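Local coordinates for protein PPR (Rhodospirillum centenum, PDB 1MZU) that senses light as the N-terminal photoactive yellow protein (PAS-fold) domain of a larger protein that is probably a sensor histidine kinase, at residues F99-Q104 and V110-Q115; T50-R53 and I58-R61. One frame throughout, in Å; residues are numbered along the deposited sequence.

Interaction 1: residues F99-Q104 and V110-Q115; sequences FVFDFQ and VQIRMQ. With HC4 (4'-hydroxycinnamic acid), chain D.
Phe99 and Val110 form an antiparallel hydrogen-bonded pair, Phe99 N to Val110 O at 2.8 Å and Val110 N to Phe99 O at 2.7 Å, the short strand segments running at 112° to one another, well off the 180° of a strictly antiparallel pair. The side chains of the pair share one face of the sheet, where the Phe99 CB lies 4.1 Å from Val110 CG2 and 4.0 Å from Ile112 CG1, while its ring leads off elsewhere. Phe101 carries the rest of the contact. With CG anti to its carbonyl carbon (chi1 -79°), its ring is brought toward Val110 and is clamped on both faces: Val110 CG2 makes a CH-pi contact 4.2 Å from the Phe101 ring centroid, and C6' of the chromophore lies over the centre of the opposite face. A flat aromatic ring suits this place, since it fills the layer between a branched aliphatic chain and a conjugated ligand. Ile112 CD1 comes to 4.2 Å from Phe101 CZ. Phe103 approaches the chromophore with its edge, CE2 being 3.6 Å from HC4 C1'. The hairpin of strands 94-102 and 107-116 is continued by backbone bonds of Phe101 with Val108 and of Ile112 with Phe97. Phe80 of helix 78-89 packs on Phe99, Phe101 and Ile112, and Val110 leans on Val127 of strand 122-128.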
ATOM      1  N   PHE A  99      -8.768   2.505   8.456  1.00 39.94           N
ATOM      2  CA  PHE A  99      -7.623   1.939   9.168  1.00 40.23           C
ATOM      3  C   PHE A  99      -6.849   3.023   9.902  1.00 40.00           C
ATOM      4  O   PHE A  99      -7.007   4.211   9.622  1.00 37.25           O
ATOM      5  CB  PHE A  99      -6.687   1.245   8.158  1.00 39.75           C
ATOM      6  CG  PHE A  99      -5.914   0.095   8.737  1.00 36.32           C
ATOM      7  CD1 PHE A  99      -6.563  -1.112   9.028  1.00 33.67           C
ATOM      8  CD2 PHE A  99      -4.543   0.228   9.041  1.00 36.39           C
ATOM      9  CE1 PHE A  99      -5.864  -2.181   9.619  1.00 38.29           C
ATOM     10  CE2 PHE A  99      -3.824  -0.831   9.636  1.00 33.11           C
ATOM     11  CZ  PHE A  99      -4.485  -2.041   9.927  1.00 36.74           C
ATOM     12  N   VAL A 100      -6.005   2.593  10.835  1.00 40.58           N
ATOM     13  CA  VAL A 100      -5.177   3.497  11.622  1.00 42.19           C
ATOM     14  C   VAL A 100      -3.737   2.958  11.644  1.00 44.38           C
ATOM     15  O   VAL A 100      -3.503   1.789  11.967  1.00 45.97           O
ATOM     16  CB  VAL A 100      -5.788   3.737  13.061  1.00 43.67           C
ATOM     17  CG1 VAL A 100      -5.801   2.462  13.912  1.00 47.02           C
ATOM     18  CG2 VAL A 100      -5.065   4.859  13.781  1.00 45.05           C
ATOM     19  N   PHE A 101      -2.804   3.790  11.185  1.00 45.74           N
ATOM     20  CA  PHE A 101      -1.385   3.454  11.145  1.00 47.85           C
ATOM     21  C   PHE A 101      -0.687   3.820  12.455  1.00 52.05           C
ATOM     22  O   PHE A 101      -0.659   4.996  12.852  1.00 51.63           O
ATOM     23  CB  PHE A 101      -0.702   4.135   9.952  1.00 42.72           C
ATOM     24  CG  PHE A 101      -0.929   3.438   8.636  1.00 39.92           C
ATOM     25  CD1 PHE A 101      -1.156   2.048   8.594  1.00 38.80           C
ATOM     26  CD2 PHE A 101      -0.921   4.164   7.425  1.00 38.35           C
ATOM     27  CE1 PHE A 101      -1.377   1.376   7.368  1.00 40.55           C
ATOM     28  CE2 PHE A 101      -1.141   3.503   6.182  1.00 38.45           C
ATOM     29  CZ  PHE A 101      -1.372   2.096   6.162  1.00 35.50           C
ATOM     30  N   ASP A 102      -0.140   2.797  13.122  1.00 56.40           N
ATOM     31  CA  ASP A 102       0.552   2.940  14.410  1.00 60.06           C
ATOM     32  C   ASP A 102       2.048   3.240  14.270  1.00 62.11           C
ATOM     33  O   ASP A 102       2.905   2.347  14.403  1.00 63.49           O
ATOM     34  CB  ASP A 102       0.337   1.680  15.263  1.00 61.96           C
ATOM     35  CG  ASP A 102       0.586   1.921  16.742  1.00 65.43           C
ATOM     36  OD1 ASP A 102      -0.001   2.883  17.298  1.00 67.23           O
ATOM     37  OD2 ASP A 102       1.359   1.143  17.344  1.00 65.55           O
ATOM     38  N   PHE A 103       2.345   4.516  14.031  1.00 63.42           N
ATOM     39  CA  PHE A 103       3.715   4.996  13.876  1.00 64.86           C
ATOM     40  C   PHE A 103       4.364   5.248  15.231  1.00 64.26           C
ATOM     41  O   PHE A 103       3.720   5.082  16.264  1.00 66.13           O
ATOM     42  CB  PHE A 103       3.733   6.270  13.019  1.00 66.55           C
ATOM     43  CG  PHE A 103       3.334   6.051  11.578  1.00 69.03           C
ATOM     44  CD1 PHE A 103       2.818   7.114  10.806  1.00 70.07           C
ATOM     45  CD2 PHE A 103       3.488   4.788  10.971  1.00 69.71           C
ATOM     46  CE1 PHE A 103       2.459   6.915   9.434  1.00 70.33           C
ATOM     47  CE2 PHE A 103       3.140   4.577   9.620  1.00 70.32           C
ATOM     48  CZ  PHE A 103       2.625   5.635   8.843  1.00 69.51           C
ATOM     49  N   GLN A 104       5.625   5.672  15.218  1.00 63.80           N
ATOM     50  CA  GLN A 104       6.388   5.947  16.438  1.00 63.82           C
ATOM     51  C   GLN A 104       5.836   7.128  17.238  1.00 64.59           C
ATOM     52  O   GLN A 104       5.746   7.069  18.466  1.00 63.94           O
ATOM     53  CB  GLN A 104       7.858   6.206  16.089  1.00 63.80           C
ATOM     54  CG  GLN A 104       8.516   5.070  15.331  1.00 64.42           C
ATOM     55  CD  GLN A 104      10.019   5.156  15.330  1.00 64.86           C
ATOM     56  OE1 GLN A 104      10.613   5.839  14.497  1.00 65.82           O
ATOM     57  NE2 GLN A 104      10.650   4.441  16.255  1.00 66.43           N
ATOM     58  N   VAL A 110      -6.539   6.653   8.522  1.00 46.34           N
ATOM     59  CA  VAL A 110      -6.595   6.647   7.047  1.00 40.82           C
ATOM     60  C   VAL A 110      -7.743   5.796   6.490  1.00 38.83           C
ATOM     61  O   VAL A 110      -8.321   4.986   7.199  1.00 39.28           O
ATOM     62  CB  VAL A 110      -5.275   6.093   6.398  1.00 38.66           C
ATOM     63  CG1 VAL A 110      -4.125   7.050   6.578  1.00 39.15           C
ATOM     64  CG2 VAL A 110      -4.895   4.723   6.981  1.00 38.36           C
ATOM     65  N   GLN A 111      -8.075   6.021   5.220  1.00 42.36           N
ATOM     66  CA  GLN A 111      -9.091   5.254   4.494  1.00 42.83           C
ATOM     67  C   GLN A 111      -8.230   4.548   3.437  1.00 40.05           C
ATOM     68  O   GLN A 111      -7.380   5.178   2.801  1.00 36.27           O
ATOM     69  CB  GLN A 111     -10.121   6.150   3.791  1.00 47.57           C
ATOM     70  CG  GLN A 111     -10.536   7.455   4.494  1.00 56.90           C
ATOM     71  CD  GLN A 111     -11.518   7.276   5.636  1.00 63.24           C
ATOM     72  OE1 GLN A 111     -11.165   7.447   6.811  1.00 65.21           O
ATOM     73  NE2 GLN A 111     -12.775   6.972   5.298  1.00 66.14           N
ATOM     74  N   ILE A 112      -8.413   3.240   3.287  1.00 35.26           N
ATOM     75  CA  ILE A 112      -7.618   2.447   2.343  1.00 36.66           C
ATOM     76  C   ILE A 112      -8.497   1.958   1.200  1.00 35.44           C
ATOM     77  O   ILE A 112      -9.635   1.566   1.418  1.00 35.20           O
ATOM     78  CB  ILE A 112      -6.968   1.203   3.066  1.00 35.77           C
ATOM     79  CG1 ILE A 112      -6.089   1.638   4.249  1.00 34.77           C
ATOM     80  CG2 ILE A 112      -6.197   0.306   2.086  1.00 31.20           C
ATOM     81  CD1 ILE A 112      -4.866   2.472   3.906  1.00 32.27           C
ATOM     82  N   ARG A 113      -7.941   1.975  -0.007  1.00 36.95           N
ATOM     83  CA  ARG A 113      -8.605   1.495  -1.217  1.00 38.40           C
ATOM     84  C   ARG A 113      -7.600   0.568  -1.894  1.00 36.23           C
ATOM     85  O   ARG A 113      -6.513   1.005  -2.277  1.00 39.48           O
ATOM     86  CB  ARG A 113      -8.993   2.662  -2.145  1.00 41.84           C
ATOM     87  CG  ARG A 113      -9.572   2.264  -3.528  1.00 51.35           C
ATOM     88  CD  ARG A 113     -10.928   1.555  -3.445  1.00 58.26           C
ATOM     89  NE  ARG A 113     -11.303   0.970  -4.736  1.00 65.15           N
ATOM     90  CZ  ARG A 113     -12.525   0.553  -5.068  1.00 65.98           C
ATOM     91  NH1 ARG A 113     -13.533   0.640  -4.209  1.00 67.35           N
ATOM     92  NH2 ARG A 113     -12.744   0.067  -6.281  1.00 67.83           N
ATOM     93  N   MET A 114      -7.964  -0.706  -2.009  1.00 32.17           N
ATOM     94  CA  MET A 114      -7.116  -1.735  -2.634  1.00 37.05           C
ATOM     95  C   MET A 114      -7.742  -2.227  -3.931  1.00 36.14           C
ATOM     96  O   MET A 114      -8.945  -2.481  -3.967  1.00 37.31           O
ATOM     97  CB  MET A 114      -6.962  -2.945  -1.707  1.00 38.44           C
ATOM     98  CG  MET A 114      -6.124  -2.736  -0.476  1.00 39.18           C
ATOM     99  SD  MET A 114      -5.762  -4.297   0.333  1.00 40.49           S
ATOM    100  CE  MET A 114      -4.085  -4.271   0.199  1.00 37.28           C
ATOM    101  N   GLN A 115      -6.928  -2.376  -4.977  1.00 36.88           N
ATOM    102  CA  GLN A 115      -7.385  -2.850  -6.293  1.00 43.07           C
ATOM    103  C   GLN A 115      -6.274  -3.359  -7.213  1.00 45.53           C
ATOM    104  O   GLN A 115      -5.095  -3.132  -6.947  1.00 47.01           O
ATOM    105  CB  GLN A 115      -8.237  -1.791  -7.028  1.00 45.96           C
ATOM    106  CG  GLN A 115      -7.593  -0.416  -7.213  1.00 49.77           C
ATOM    107  CD  GLN A 115      -8.501   0.530  -7.975  1.00 51.53           C
ATOM    108  OE1 GLN A 115      -9.281   1.280  -7.382  1.00 51.36           O
ATOM    109  NE2 GLN A 115      -8.404   0.499  -9.299  1.00 53.54           N
TER
HETATM  110  C1  HC4 D 130       2.236  -0.333  10.247  1.00 39.21           C
HETATM  111  O1  HC4 D 130       3.253  -1.004  10.623  1.00 32.92           O
HETATM  112  C2  HC4 D 130       2.251   0.657   9.200  1.00 34.15           C
HETATM  113  C3  HC4 D 130       3.378   1.070   8.630  1.00 36.32           C
HETATM  114  C1' HC4 D 130       3.465   1.818   7.409  1.00 34.98           C
HETATM  115  C2' HC4 D 130       4.789   2.190   6.898  1.00 36.06           C
HETATM  116  C3' HC4 D 130       4.902   2.849   5.652  1.00 35.68           C
HETATM  117  C4' HC4 D 130       3.734   3.083   4.872  1.00 33.91           C
HETATM  118  C5' HC4 D 130       2.456   2.718   5.367  1.00 33.12           C
HETATM  119  C6' HC4 D 130       2.348   2.080   6.602  1.00 31.66           C
HETATM  120  O4' HC4 D 130       3.802   3.685   3.704  1.00 30.26           O

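Interaction 2: residues T50-R53 and I58-R61; sequences TESR and IPER. With HC4 (4'-hydroxycinnamic acid), chain D.
Ser52 meets Pro59 where two short helices of the PAS fold, 49-55 and 59-62, come together at the surface, with OG of Ser52 lying 4.0 Å from CD of Pro59. The touch is light, a van der Waals contact between a small polar tip and the side of a pyrrolidine ring, and little surface is buried by it. Ser52 directs its CB at the second helix, and with OG anti to the backbone N (chi1 174°) the hydroxyl reaches on to Arg57 O, a hydrogen bond that pins the turn between the helices. A serine suits this place, its short hydroxyl capable of bonding a nearby carbonyl while staying small enough to lie against the proline ring. Ile58 occupies the N-cap position, and Pro59 suits the first turn that follows, where no backbone N-H is needed inside the helix. Ile58 itself points away from Ser52, its CD1 meeting the edge of the Arg61 guanidinium.

Glu51, one residue earlier, leaves helix 49-55 about a quarter turn from Ser52 and faces the chromophore instead. Its chain is bent at chi2 (54°), which brings OE2 up to the phenolic oxygen of the ligand, and Glu51 OE2 accepts a 2.8 Å hydrogen bond from HC4 O4'. Tyr47 OH is another hydrogen-bonding partner of the ligand. With an alanine here, the phenolic oxygen would lose its bond to OE2, and the chromophore ring would probably be less firmly placed. Glu51 OE2 lies 3.4 Å from HC4 C5', the ring carbon beside the one that bears O4'.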
ATOM      1  N   THR A  50       3.855  11.247  -1.757  1.00 47.63           N
ATOM      2  CA  THR A  50       2.740  11.614  -0.868  1.00 47.53           C
ATOM      3  C   THR A  50       2.683  10.621   0.293  1.00 45.93           C
ATOM      4  O   THR A  50       2.451  11.017   1.435  1.00 43.46           O
ATOM      5  CB  THR A  50       1.384  11.574  -1.605  1.00 48.01           C
ATOM      6  OG1 THR A  50       1.501  12.252  -2.859  1.00 51.84           O
ATOM      7  CG2 THR A  50       0.292  12.253  -0.776  1.00 49.77           C
ATOM      8  N   GLU A  51       2.948   9.349  -0.024  1.00 44.73           N
ATOM      9  CA  GLU A  51       2.971   8.265   0.957  1.00 44.45           C
ATOM     10  C   GLU A  51       4.208   8.375   1.828  1.00 41.57           C
ATOM     11  O   GLU A  51       4.152   8.082   3.017  1.00 41.21           O
ATOM     12  CB  GLU A  51       2.926   6.883   0.268  1.00 45.79           C
ATOM     13  CG  GLU A  51       2.688   5.658   1.207  1.00 42.96           C
ATOM     14  CD  GLU A  51       1.446   5.748   2.112  1.00 47.55           C
ATOM     15  OE1 GLU A  51       0.502   6.518   1.814  1.00 44.09           O
ATOM     16  OE2 GLU A  51       1.417   5.031   3.133  1.00 41.66           O
ATOM     17  N   SER A  52       5.310   8.812   1.217  1.00 42.97           N
ATOM     18  CA  SER A  52       6.585   9.033   1.902  1.00 44.63           C
ATOM     19  C   SER A  52       6.434  10.157   2.915  1.00 45.37           C
ATOM     20  O   SER A  52       6.996  10.084   3.997  1.00 46.02           O
ATOM     21  CB  SER A  52       7.675   9.418   0.899  1.00 45.88           C
ATOM     22  OG  SER A  52       8.878   9.764   1.552  1.00 48.84           O
ATOM     23  N   ARG A  53       5.626  11.162   2.565  1.00 47.94           N
ATOM     24  CA  ARG A  53       5.361  12.327   3.422  1.00 51.29           C
ATOM     25  C   ARG A  53       4.476  11.960   4.617  1.00 52.80           C
ATOM     26  O   ARG A  53       4.634  12.521   5.700  1.00 54.32           O
ATOM     27  CB  ARG A  53       4.711  13.441   2.609  1.00 53.73           C
ATOM     28  N   ILE A  58      11.740   6.626   2.985  1.00 51.65           N
ATOM     29  CA  ILE A  58      12.389   7.015   1.733  1.00 49.91           C
ATOM     30  C   ILE A  58      12.050   5.897   0.727  1.00 45.61           C
ATOM     31  O   ILE A  58      12.220   4.719   1.047  1.00 43.57           O
ATOM     32  CB  ILE A  58      13.947   7.193   1.936  1.00 51.75           C
ATOM     33  CG1 ILE A  58      14.244   8.467   2.740  1.00 55.93           C
ATOM     34  CG2 ILE A  58      14.691   7.294   0.593  1.00 51.52           C
ATOM     35  CD1 ILE A  58      14.052   8.372   4.256  1.00 58.10           C
ATOM     36  N   PRO A  59      11.535   6.249  -0.478  1.00 44.68           N
ATOM     37  CA  PRO A  59      11.170   5.265  -1.512  1.00 43.48           C
ATOM     38  C   PRO A  59      12.239   4.276  -1.971  1.00 43.47           C
ATOM     39  O   PRO A  59      11.915   3.143  -2.272  1.00 41.00           O
ATOM     40  CB  PRO A  59      10.721   6.152  -2.674  1.00 43.55           C
ATOM     41  CG  PRO A  59      10.109   7.298  -1.985  1.00 44.91           C
ATOM     42  CD  PRO A  59      11.113   7.599  -0.905  1.00 45.98           C
ATOM     43  N   GLU A  60      13.504   4.691  -1.974  1.00 45.75           N
ATOM     44  CA  GLU A  60      14.592   3.833  -2.447  1.00 49.15           C
ATOM     45  C   GLU A  60      15.034   2.635  -1.601  1.00 49.52           C
ATOM     46  O   GLU A  60      15.505   1.634  -2.141  1.00 51.63           O
ATOM     47  CB  GLU A  60      15.781   4.683  -2.903  1.00 50.37           C
ATOM     48  CG  GLU A  60      15.510   5.467  -4.192  1.00 53.30           C
ATOM     49  CD  GLU A  60      14.651   6.722  -3.989  1.00 55.45           C
ATOM     50  OE1 GLU A  60      13.554   6.798  -4.589  1.00 53.60           O
ATOM     51  OE2 GLU A  60      15.091   7.646  -3.267  1.00 57.90           O
ATOM     52  N   ARG A  61      14.866   2.728  -0.286  1.00 51.62           N
ATOM     53  CA  ARG A  61      15.216   1.625   0.620  1.00 53.88           C
ATOM     54  C   ARG A  61      14.008   0.709   0.852  1.00 52.53           C
ATOM     55  O   ARG A  61      14.154  -0.449   1.248  1.00 53.81           O
ATOM     56  CB  ARG A  61      15.765   2.155   1.960  1.00 56.83           C
ATOM     57  CG  ARG A  61      14.886   3.183   2.661  1.00 59.31           C
ATOM     58  CD  ARG A  61      15.588   3.764   3.891  1.00 64.52           C
ATOM     59  NE  ARG A  61      14.785   4.806   4.541  1.00 66.06           N
ATOM     60  CZ  ARG A  61      13.825   4.586   5.441  1.00 66.73           C
ATOM     61  NH1 ARG A  61      13.526   3.352   5.829  1.00 66.55           N
ATOM     62  NH2 ARG A  61      13.142   5.608   5.939  1.00 65.58           N
TER
HETATM   63  C1  HC4 D 130       2.236  -0.333  10.247  1.00 39.21           C
HETATM   64  O1  HC4 D 130       3.253  -1.004  10.623  1.00 32.92           O
HETATM   65  C2  HC4 D 130       2.251   0.657   9.200  1.00 34.15           C
HETATM   66  C3  HC4 D 130       3.378   1.070   8.630  1.00 36.32           C
HETATM   67  C1' HC4 D 130       3.465   1.818   7.409  1.00 34.98           C
HETATM   68  C2' HC4 D 130       4.789   2.190   6.898  1.00 36.06           C
HETATM   69  C3' HC4 D 130       4.902   2.849   5.652  1.00 35.68           C
HETATM   70  C4' HC4 D 130       3.734   3.083   4.872  1.00 33.91           C
HETATM   71  C5' HC4 D 130       2.456   2.718   5.367  1.00 33.12           C
HETATM   72  C6' HC4 D 130       2.348   2.080   6.602  1.00 31.66           C
HETATM   73  O4' HC4 D 130       3.802   3.685   3.704  1.00 30.26           O

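In the fold
Interactions 1 and 2 lie in series along the chain, their centres 15 Å apart, and meet at the chromophore pocket. Segment 99-104 supplies aromatic walls along the ring and tail of 4'-hydroxycinnamic acid, whereas Glu51 of segment 50-53 holds the phenolic end together with Tyr47. Cys74, the chromophore's thioester anchor in photoactive yellow proteins, also gives it a backbone N-H hydrogen bond. The two contacts touch directly where Phe101 CE2 packs 4.3 Å from Glu51 OE2, so an apolar ring flanks the carboxyl group. The Ser52-Pro59 side of interaction 2 is turned to the surface, while interaction 1 is buried and ties the pocket to the central sheet.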